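Local coordinates for exopolygalacturonate lyase (Vibrio vulnificus, PDB 5A29), which probably cleaves pectate-type polysaccharides by beta-elimination, as a manganese-binding member of polysaccharide lyase family 2, at residues Leu191-His196 and Ile234-Asp239; Met267-Leu272 and Tyr283-Pro288. All coordinates share one frame; numbering follows the deposited sequence.

Contact 1 (Leu191-His196 and Ile234-Asp239); sequences LDMGRH and INAGSD. With MN (manganese (II) ion), chain C; SRT (S,R meso-tartaric acid), chain D; EDO (1,2-ethanediol), chain G; EDO (1,2-ethanediol), chain E.
The guanidinium of Arg195 has the methyl of Ala236 over one face, CB lying 3.8 Å from NH2, while both oxygens of Asn235 meet it along its edge. The grip is end-on: NH1 reaches the backbone O of Asn235 at 2.9 Å in an almost straight bond (177°), and NH2 reaches OD1 of the same residue at 2.9 Å, more bent at 147°. The guanidinium and side-chain amide planes stand nearly perpendicular (89°). Each donor sits above the plane of the carbonyl it meets rather than on a lone pair. Bends at chi2 and chi3 fold the arginine chain round to the first turn of helix 234-250. NH1 also hydrogen-bonds Leu155 O, which should further restrain the group's rotation. Alongside, Met193 lays its sulfur against the helix backbone, SD 3.7 Å from Gly237 CA, with its CB 4.3 Å from Ala236 CB. His196, directly after Arg195, binds manganese through NE2 at 2.1 Å, and a 1,2-ethanediol bridges the backbone N atoms of Arg195 and His196. Arg195, which also packs on Glu154, thus ties the helix start to a loop of the manganese site formed with His133 and Glu154.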
ATOM      1  N   LEU A 191       7.073  18.449  10.423  1.00 23.90           N
ATOM      2  CA  LEU A 191       6.997  17.315   9.445  1.00 25.13           C
ATOM      3  C   LEU A 191       5.606  17.198   8.845  1.00 26.73           C
ATOM      4  O   LEU A 191       5.163  16.102   8.455  1.00 24.83           O
ATOM      5  CB  LEU A 191       7.503  15.992  10.080  1.00 25.80           C
ATOM      6  CG  LEU A 191       9.012  15.723   9.940  1.00 30.51           C
ATOM      7  CD1 LEU A 191       9.401  15.550   8.487  1.00 30.60           C
ATOM      8  CD2 LEU A 191       9.803  16.923  10.493  1.00 33.05           C
ATOM      9  N   ASP A 192       4.932  18.347   8.711  1.00 24.26           N
ATOM     10  CA  ASP A 192       3.761  18.418   7.870  1.00 26.45           C
ATOM     11  C   ASP A 192       4.177  17.989   6.465  1.00 21.70           C
ATOM     12  O   ASP A 192       5.187  18.455   5.980  1.00 23.50           O
ATOM     13  CB  ASP A 192       3.209  19.855   7.859  1.00 29.08           C
ATOM     14  CG  ASP A 192       2.358  20.128   9.093  1.00 30.81           C
ATOM     15  OD1 ASP A 192       1.720  19.171   9.591  1.00 29.43           O
ATOM     16  OD2 ASP A 192       2.387  21.267   9.618  1.00 33.64           O
ATOM     17  N   MET A 193       3.417  17.074   5.844  1.00 19.95           N
ATOM     18  CA  MET A 193       3.740  16.533   4.492  1.00 23.10           C
ATOM     19  C   MET A 193       2.618  16.877   3.554  1.00 23.54           C
ATOM     20  O   MET A 193       1.469  16.576   3.865  1.00 25.56           O
ATOM     21  CB  MET A 193       3.809  14.982   4.583  1.00 22.28           C
ATOM     22  CG  MET A 193       5.007  14.640   5.482  1.00 26.32           C
ATOM     23  SD  MET A 193       5.074  12.883   5.994  1.00 32.14           S
ATOM     24  CE  MET A 193       3.906  12.778   7.346  1.00 24.24           C
ATOM     25  N   GLY A 194       2.950  17.523   2.442  1.00 22.65           N
ATOM     26  CA  GLY A 194       1.945  17.886   1.441  1.00 23.55           C
ATOM     27  C   GLY A 194       1.739  16.622   0.588  1.00 23.98           C
ATOM     28  O   GLY A 194       2.631  15.799   0.466  1.00 25.87           O
ATOM     29  N   ARG A 195       0.552  16.464   0.047  1.00 25.90           N
ATOM     30  CA  ARG A 195       0.248  15.347  -0.863  1.00 25.72           C
ATOM     31  C   ARG A 195       0.607  15.716  -2.287  1.00 27.07           C
ATOM     32  O   ARG A 195       0.825  14.856  -3.112  1.00 27.62           O
ATOM     33  CB  ARG A 195      -1.267  15.087  -0.814  1.00 24.36           C
ATOM     34  CG  ARG A 195      -1.672  13.777  -1.514  1.00 27.54           C
ATOM     35  CD  ARG A 195      -1.049  12.556  -0.814  1.00 23.51           C
ATOM     36  NE  ARG A 195      -1.603  12.391   0.547  1.00 24.68           N
ATOM     37  CZ  ARG A 195      -1.352  11.314   1.306  1.00 24.49           C
ATOM     38  NH1 ARG A 195      -0.581  10.316   0.807  1.00 22.20           N
ATOM     39  NH2 ARG A 195      -1.931  11.198   2.491  1.00 22.29           N
ATOM     40  N   HIS A 196       0.582  17.008  -2.616  1.00 25.45           N
ATOM     41  CA  HIS A 196       0.682  17.394  -4.018  1.00 27.46           C
ATOM     42  C   HIS A 196       2.020  18.022  -4.313  1.00 32.03           C
ATOM     43  O   HIS A 196       2.180  19.228  -4.146  1.00 33.17           O
ATOM     44  CB  HIS A 196      -0.445  18.350  -4.358  1.00 24.81           C
ATOM     45  CG  HIS A 196      -1.777  17.700  -4.382  1.00 28.54           C
ATOM     46  ND1 HIS A 196      -2.958  18.403  -4.301  1.00 25.66           N
ATOM     47  CD2 HIS A 196      -2.118  16.383  -4.433  1.00 23.21           C
ATOM     48  CE1 HIS A 196      -3.978  17.545  -4.355  1.00 30.94           C
ATOM     49  NE2 HIS A 196      -3.485  16.321  -4.453  1.00 24.60           N
ATOM     50  N   ILE A 234      -0.223   8.603   8.429  1.00 15.57           N
ATOM     51  CA  ILE A 234       0.717   7.496   8.171  1.00 17.76           C
ATOM     52  C   ILE A 234       0.625   7.053   6.705  1.00 17.94           C
ATOM     53  O   ILE A 234       1.598   6.508   6.184  1.00 20.16           O
ATOM     54  CB  ILE A 234       0.499   6.366   9.195  1.00 17.96           C
ATOM     55  CG1 ILE A 234       1.619   5.274   9.101  1.00 18.13           C
ATOM     56  CG2 ILE A 234      -0.869   5.602   8.959  1.00 17.86           C
ATOM     57  CD1 ILE A 234       3.046   5.699   9.382  1.00 23.72           C
ATOM     58  N   ASN A 235      -0.482   7.372   5.999  1.00 18.08           N
ATOM     59  CA  ASN A 235      -0.532   7.029   4.558  1.00 21.27           C
ATOM     60  C   ASN A 235       0.139   8.084   3.687  1.00 24.42           C
ATOM     61  O   ASN A 235       0.060   7.996   2.478  1.00 22.90           O
ATOM     62  CB  ASN A 235      -1.962   6.677   4.074  1.00 22.25           C
ATOM     63  CG  ASN A 235      -2.874   7.916   3.970  1.00 24.81           C
ATOM     64  OD1 ASN A 235      -2.469   9.052   4.337  1.00 21.33           O
ATOM     65  ND2 ASN A 235      -4.070   7.725   3.395  1.00 22.08           N
ATOM     66  N   ALA A 236       0.883   9.022   4.318  1.00 21.28           N
ATOM     67  CA  ALA A 236       1.865   9.895   3.636  1.00 20.17           C
ATOM     68  C   ALA A 236       3.238   9.554   4.222  1.00 22.26           C
ATOM     69  O   ALA A 236       4.223   9.531   3.514  1.00 21.79           O
ATOM     70  CB  ALA A 236       1.573  11.383   3.966  1.00 20.77           C
ATOM     71  N   GLY A 237       3.300   9.362   5.546  1.00 18.47           N
ATOM     72  CA  GLY A 237       4.582   9.240   6.227  1.00 18.49           C
ATOM     73  C   GLY A 237       5.252   7.916   5.790  1.00 20.83           C
ATOM     74  O   GLY A 237       6.473   7.853   5.653  1.00 16.72           O
ATOM     75  N   SER A 238       4.448   6.858   5.550  1.00 18.71           N
ATOM     76  CA  SER A 238       4.999   5.512   5.382  1.00 18.02           C
ATOM     77  C   SER A 238       5.880   5.496   4.090  1.00 18.55           C
ATOM     78  O   SER A 238       6.975   4.934   4.104  1.00 20.23           O
ATOM     79  CB  SER A 238       3.819   4.439   5.303  1.00 16.23           C
ATOM     80  OG  SER A 238       4.430   3.121   5.242  1.00 19.44           O
ATOM     81  N   ASP A 239       5.443   6.084   2.970  1.00 17.16           N
ATOM     82  CA  ASP A 239       6.286   6.053   1.722  1.00 17.87           C
ATOM     83  C   ASP A 239       7.566   6.865   1.963  1.00 19.63           C
ATOM     84  O   ASP A 239       8.619   6.557   1.426  1.00 17.70           O
ATOM     85  CB  ASP A 239       5.565   6.770   0.579  1.00 17.70           C
ATOM     86  CG  ASP A 239       4.914   5.797  -0.449  1.00 24.56           C
ATOM     87  OD1 ASP A 239       5.535   4.794  -0.916  1.00 21.11           O
ATOM     88  OD2 ASP A 239       3.804   6.115  -0.846  1.00 25.25           O
TER
HETATM   89 MN    MN C 601      -4.696  14.617  -4.699  1.00 20.94          MN
HETATM   90  O1  SRT D1568       1.176   4.373  12.209  0.60 45.19           O
HETATM   91  O11 SRT D1568       1.306   4.294  14.378  0.60 21.27           O
HETATM   92  C1  SRT D1568       1.687   3.924  13.259  0.60 33.05           C
HETATM   93  C2  SRT D1568       2.882   3.018  13.040  0.60 34.08           C
HETATM   94  O2  SRT D1568       3.911   3.821  13.500  0.60 36.11           O
HETATM   95  C3  SRT D1568       3.045   1.638  13.722  0.60 35.92           C
HETATM   96  O3  SRT D1568       2.073   1.367  14.702  0.60 41.05           O
HETATM   97  C4  SRT D1568       3.079   0.419  12.816  0.60 39.75           C
HETATM   98  O4  SRT D1568       3.931  -0.427  13.206  0.60 39.59           O
HETATM   99  O41 SRT D1568       2.338   0.316  11.773  0.60 21.87           O
HETATM  100  C1  EDO G1571      -0.678  19.972  -0.794  1.00 45.49           C
HETATM  101  O1  EDO G1571       0.661  19.534  -1.116  1.00 44.49           O
HETATM  102  C2  EDO G1571      -1.630  18.821  -0.437  1.00 44.07           C
HETATM  103  O2  EDO G1571      -1.557  18.422   0.966  1.00 39.79           O
HETATM  104  C1  EDO E1569       4.122  11.913   0.839  1.00 36.74           C
HETATM  105  O1  EDO E1569       4.131  10.469   0.823  1.00 31.32           O
HETATM  106  C2  EDO E1569       2.734  12.263   0.321  1.00 33.12           C
HETATM  107  O2  EDO E1569       2.661  11.927  -1.107  1.00 41.44           O
HETATM  108  O   HOH W   1      -5.933  12.735  -4.887  1.00 20.22           O

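Contact 2 (Met267-Leu272 and Tyr283-Pro288). With SRT (S,R meso-tartaric acid), chain D.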
ATOM      1  N   MET A 267       9.597   7.970  11.539  1.00 18.69           N
ATOM      2  CA  MET A 267       8.980   6.734  12.072  1.00 19.94           C
ATOM      3  C   MET A 267       8.725   6.820  13.595  1.00 21.30           C
ATOM      4  O   MET A 267       7.666   6.391  14.126  1.00 18.85           O
ATOM      5  CB  MET A 267       9.852   5.518  11.740  1.00 22.05           C
ATOM      6  CG  MET A 267       9.310   4.217  12.266  1.00 26.16           C
ATOM      7  SD  MET A 267      10.411   2.763  11.986  1.00 33.24           S
ATOM      8  CE  MET A 267      10.627   2.796  10.242  1.00 31.63           C
ATOM      9  N   THR A 268       9.705   7.381  14.311  1.00 18.30           N
ATOM     10  CA  THR A 268       9.621   7.488  15.768  1.00 18.30           C
ATOM     11  C   THR A 268       8.478   8.416  16.232  1.00 15.95           C
ATOM     12  O   THR A 268       7.952   8.201  17.307  1.00 17.53           O
ATOM     13  CB  THR A 268      10.985   8.091  16.276  1.00 21.87           C
ATOM     14  OG1 THR A 268      11.952   7.054  16.108  1.00 24.98           O
ATOM     15  CG2 THR A 268      10.928   8.361  17.754  1.00 27.90           C
ATOM     16  N   GLN A 269       8.182   9.459  15.464  1.00 16.66           N
ATOM     17  CA  GLN A 269       7.111  10.423  15.896  1.00 18.39           C
ATOM     18  C   GLN A 269       5.762   9.652  16.107  1.00 19.44           C
ATOM     19  O   GLN A 269       4.978   9.963  17.069  1.00 16.23           O
ATOM     20  CB  GLN A 269       6.974  11.584  14.928  1.00 17.27           C
ATOM     21  CG  GLN A 269       8.226  12.512  14.747  1.00 20.41           C
ATOM     22  CD  GLN A 269       8.939  12.712  16.093  1.00 22.62           C
ATOM     23  OE1 GLN A 269       8.409  13.388  16.978  1.00 23.84           O
ATOM     24  NE2 GLN A 269      10.070  12.027  16.289  1.00 21.03           N
ATOM     25  N   TYR A 270       5.486   8.675  15.225  1.00 19.02           N
ATOM     26  CA  TYR A 270       4.240   7.863  15.398  1.00 17.08           C
ATOM     27  C   TYR A 270       4.223   7.086  16.649  1.00 20.06           C
ATOM     28  O   TYR A 270       3.175   7.014  17.359  1.00 19.46           O
ATOM     29  CB  TYR A 270       3.958   6.936  14.183  1.00 16.54           C
ATOM     30  CG  TYR A 270       3.747   7.737  12.914  1.00 15.70           C
ATOM     31  CD1 TYR A 270       2.492   8.185  12.549  1.00 16.50           C
ATOM     32  CD2 TYR A 270       4.826   8.020  12.066  1.00 16.12           C
ATOM     33  CE1 TYR A 270       2.322   8.865  11.346  1.00 15.15           C
ATOM     34  CE2 TYR A 270       4.655   8.765  10.922  1.00 17.70           C
ATOM     35  CZ  TYR A 270       3.410   9.194  10.595  1.00 16.91           C
ATOM     36  OH  TYR A 270       3.261   9.875   9.430  1.00 18.04           O
ATOM     37  N   LYS A 271       5.403   6.531  16.985  1.00 19.54           N
ATOM     38  CA  LYS A 271       5.569   5.733  18.180  1.00 21.35           C
ATOM     39  C   LYS A 271       5.412   6.594  19.451  1.00 20.13           C
ATOM     40  O   LYS A 271       4.833   6.124  20.459  1.00 20.41           O
ATOM     41  CB  LYS A 271       6.920   4.992  18.193  1.00 21.82           C
ATOM     42  CG  LYS A 271       7.265   4.166  16.934  1.00 29.87           C
ATOM     43  CD  LYS A 271       6.198   3.209  16.407  1.00 36.40           C
ATOM     44  CE  LYS A 271       6.420   2.832  14.883  1.00 41.14           C
ATOM     45  NZ  LYS A 271       6.163   3.871  13.737  1.00 31.63           N
ATOM     46  N   LEU A 272       5.975   7.799  19.411  1.00 18.62           N
ATOM     47  CA  LEU A 272       5.910   8.695  20.612  1.00 18.86           C
ATOM     48  C   LEU A 272       4.493   9.129  20.929  1.00 20.75           C
ATOM     49  O   LEU A 272       4.183   9.429  22.078  1.00 20.73           O
ATOM     50  CB  LEU A 272       6.741   9.954  20.348  1.00 20.77           C
ATOM     51  CG  LEU A 272       8.262   9.644  20.322  1.00 20.46           C
ATOM     52  CD1 LEU A 272       8.965  10.915  19.849  1.00 21.55           C
ATOM     53  CD2 LEU A 272       8.721   9.176  21.729  1.00 24.28           C
ATOM     54  N   TYR A 283      -2.777   7.064  14.044  1.00 16.20           N
ATOM     55  CA  TYR A 283      -2.788   7.231  12.584  1.00 15.99           C
ATOM     56  C   TYR A 283      -1.906   8.423  12.193  1.00 18.21           C
ATOM     57  O   TYR A 283      -1.477   8.552  11.062  1.00 16.59           O
ATOM     58  CB  TYR A 283      -4.241   7.435  12.125  1.00 15.58           C
ATOM     59  CG  TYR A 283      -4.402   7.600  10.627  1.00 15.84           C
ATOM     60  CD1 TYR A 283      -4.247   6.470   9.795  1.00 16.87           C
ATOM     61  CD2 TYR A 283      -4.707   8.851  10.050  1.00 16.57           C
ATOM     62  CE1 TYR A 283      -4.438   6.587   8.445  1.00 18.09           C
ATOM     63  CE2 TYR A 283      -4.883   8.985   8.672  1.00 18.60           C
ATOM     64  CZ  TYR A 283      -4.691   7.838   7.884  1.00 20.69           C
ATOM     65  OH  TYR A 283      -4.895   7.880   6.551  1.00 19.23           O
ATOM     66  N   GLN A 284      -1.720   9.375  13.126  1.00 18.23           N
ATOM     67  CA  GLN A 284      -0.865  10.552  12.832  1.00 15.80           C
ATOM     68  C   GLN A 284      -0.406  11.093  14.213  1.00 15.16           C
ATOM     69  O   GLN A 284      -0.970  10.699  15.270  1.00 17.23           O
ATOM     70  CB  GLN A 284      -1.611  11.655  12.052  1.00 16.19           C
ATOM     71  CG  GLN A 284      -2.808  12.264  12.808  1.00 15.95           C
ATOM     72  CD  GLN A 284      -3.790  12.860  11.811  1.00 20.80           C
ATOM     73  OE1 GLN A 284      -4.547  12.114  11.146  1.00 20.20           O
ATOM     74  NE2 GLN A 284      -3.809  14.170  11.686  1.00 20.67           N
ATOM     75  N   PHE A 285       0.544  12.013  14.190  1.00 16.76           N
ATOM     76  CA  PHE A 285       1.159  12.453  15.480  1.00 19.15           C
ATOM     77  C   PHE A 285       0.916  13.940  15.727  1.00 18.95           C
ATOM     78  O   PHE A 285       1.395  14.461  16.754  1.00 20.49           O
ATOM     79  CB  PHE A 285       2.675  12.134  15.601  1.00 18.85           C
ATOM     80  CG  PHE A 285       3.523  12.626  14.464  1.00 19.13           C
ATOM     81  CD1 PHE A 285       3.753  11.839  13.347  1.00 17.66           C
ATOM     82  CD2 PHE A 285       4.154  13.880  14.524  1.00 20.16           C
ATOM     83  CE1 PHE A 285       4.563  12.269  12.287  1.00 22.70           C
ATOM     84  CE2 PHE A 285       4.975  14.312  13.496  1.00 21.16           C
ATOM     85  CZ  PHE A 285       5.219  13.527  12.366  1.00 20.51           C
ATOM     86  N   THR A 286       0.161  14.588  14.839  1.00 19.07           N
ATOM     87  CA  THR A 286      -0.236  16.007  15.078  1.00 20.99           C
ATOM     88  C   THR A 286      -1.688  16.186  14.624  1.00 21.83           C
ATOM     89  O   THR A 286      -2.150  15.394  13.807  1.00 20.45           O
ATOM     90  CB  THR A 286       0.631  16.999  14.307  1.00 21.50           C
ATOM     91  OG1 THR A 286       0.617  16.729  12.899  1.00 23.17           O
ATOM     92  CG2 THR A 286       2.102  17.014  14.818  1.00 22.27           C
ATOM     93  N   SER A 287      -2.389  17.221  15.125  1.00 20.02           N
ATOM     94  CA  SER A 287      -3.713  17.627  14.635  1.00 19.18           C
ATOM     95  C   SER A 287      -3.602  18.972  13.979  1.00 20.09           C
ATOM     96  O   SER A 287      -2.659  19.759  14.245  1.00 20.88           O
ATOM     97  CB  SER A 287      -4.727  17.851  15.793  1.00 22.28           C
ATOM     98  OG  SER A 287      -5.097  16.643  16.437  1.00 24.28           O
ATOM     99  N   PRO A 288      -4.566  19.261  13.110  1.00 20.05           N
ATOM    100  CA  PRO A 288      -4.654  20.547  12.459  1.00 19.62           C
ATOM    101  C   PRO A 288      -5.168  21.605  13.424  1.00 22.57           C
ATOM    102  O   PRO A 288      -6.140  21.392  14.170  1.00 22.05           O
ATOM    103  CB  PRO A 288      -5.707  20.325  11.381  1.00 19.20           C
ATOM    104  CG  PRO A 288      -6.554  19.232  11.859  1.00 22.52           C
ATOM    105  CD  PRO A 288      -5.676  18.346  12.753  1.00 17.79           C
TER
HETATM  106  O1  SRT D1568       1.176   4.373  12.209  0.60 45.19           O
HETATM  107  O11 SRT D1568       1.306   4.294  14.378  0.60 21.27           O
HETATM  108  C1  SRT D1568       1.687   3.924  13.259  0.60 33.05           C
HETATM  109  C2  SRT D1568       2.882   3.018  13.040  0.60 34.08           C
HETATM  110  O2  SRT D1568       3.911   3.821  13.500  0.60 36.11           O
HETATM  111  C3  SRT D1568       3.045   1.638  13.722  0.60 35.92           C
HETATM  112  O3  SRT D1568       2.073   1.367  14.702  0.60 41.05           O
HETATM  113  C4  SRT D1568       3.079   0.419  12.816  0.60 39.75           C
HETATM  114  O4  SRT D1568       3.931  -0.427  13.206  0.60 39.59           O
HETATM  115  O41 SRT D1568       2.338   0.316  11.773  0.60 21.87           O
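Tyr270 and Phe285 bring the two backbones closest, their CA atoms 5.5 Å apart, where the last turns of helix 259-272 meet a loop that straightens into strand 287-288. Phe285 contributes the largest share. Its CG sits between the backbone N and the carbonyl carbon (chi1 53°), which sets one face of the ring under Gln269 and its edge toward Tyr270. Over that face comes the CB of Gln269, 3.4 Å from the Phe285 ring centroid and only 1° off its normal, a nearly ideal CH-pi contact. The CG of Gln269 continues over the CE2 and CZ side of the same ring, before the chain bends at chi2 and carries OE1 off to the hydroxyl of Ser215. The ring's edge does the second job: it points at the face of Tyr270 in a T-shaped pair, centroids 5.0 Å apart and planes at 89°. Phe285 CD1 stands over the centre of the tyrosine ring, and CE1 is 3.7 Å from Tyr270 CZ. Tyr270 CE1 lies 3.8 Å from Tyr283 O, which sits at the tyrosine's edge near the ring plane. The phenol OH is held beyond the two segments by Thr232 O, which probably limits how the ring can shift. On the helix, Lys271 NZ hydrogen-bonds Met267 O at 3.0 Å and forms a salt bridge with Glu343; both Tyr270 and Lys271 line the pocket of a bound meso-tartrate. In the loop, Gln284 NE2 hydrogen-bonds the backbone O of Thr286, two residues on, at 3.0 Å. Around this joint, Met267 packs on Ile241 of helix 234-250 and on Leu346 of helix 331-349, Tyr270 and Tyr283 both rest on Ile234, and Ser287 carries the chain into parallel pairing with strand 227-228.

Both contacts are buried, but contact 1 lies nearer the chain centre (its own centre about 13 Å away, against 19 Å) and includes the partly exposed Arg195 and Ala236. Its chemistry is mixed: an arginine clasps the helix start by hydrogen bonds, with a methionine packed beside it, whereas contact 2 is held by aromatic and CH-pi packing. They share no helix or strand yet touch directly: Ile234 N and Tyr283 O, 2.9 Å apart, probably form a hydrogen bond, and the OH of Tyr270 lies 3.6 Å from Met193 CE and close to Gly237. One meso-tartrate pocket draws on both, lined by Ile234 from contact 1 and by Tyr270 and Lys271 from contact 2.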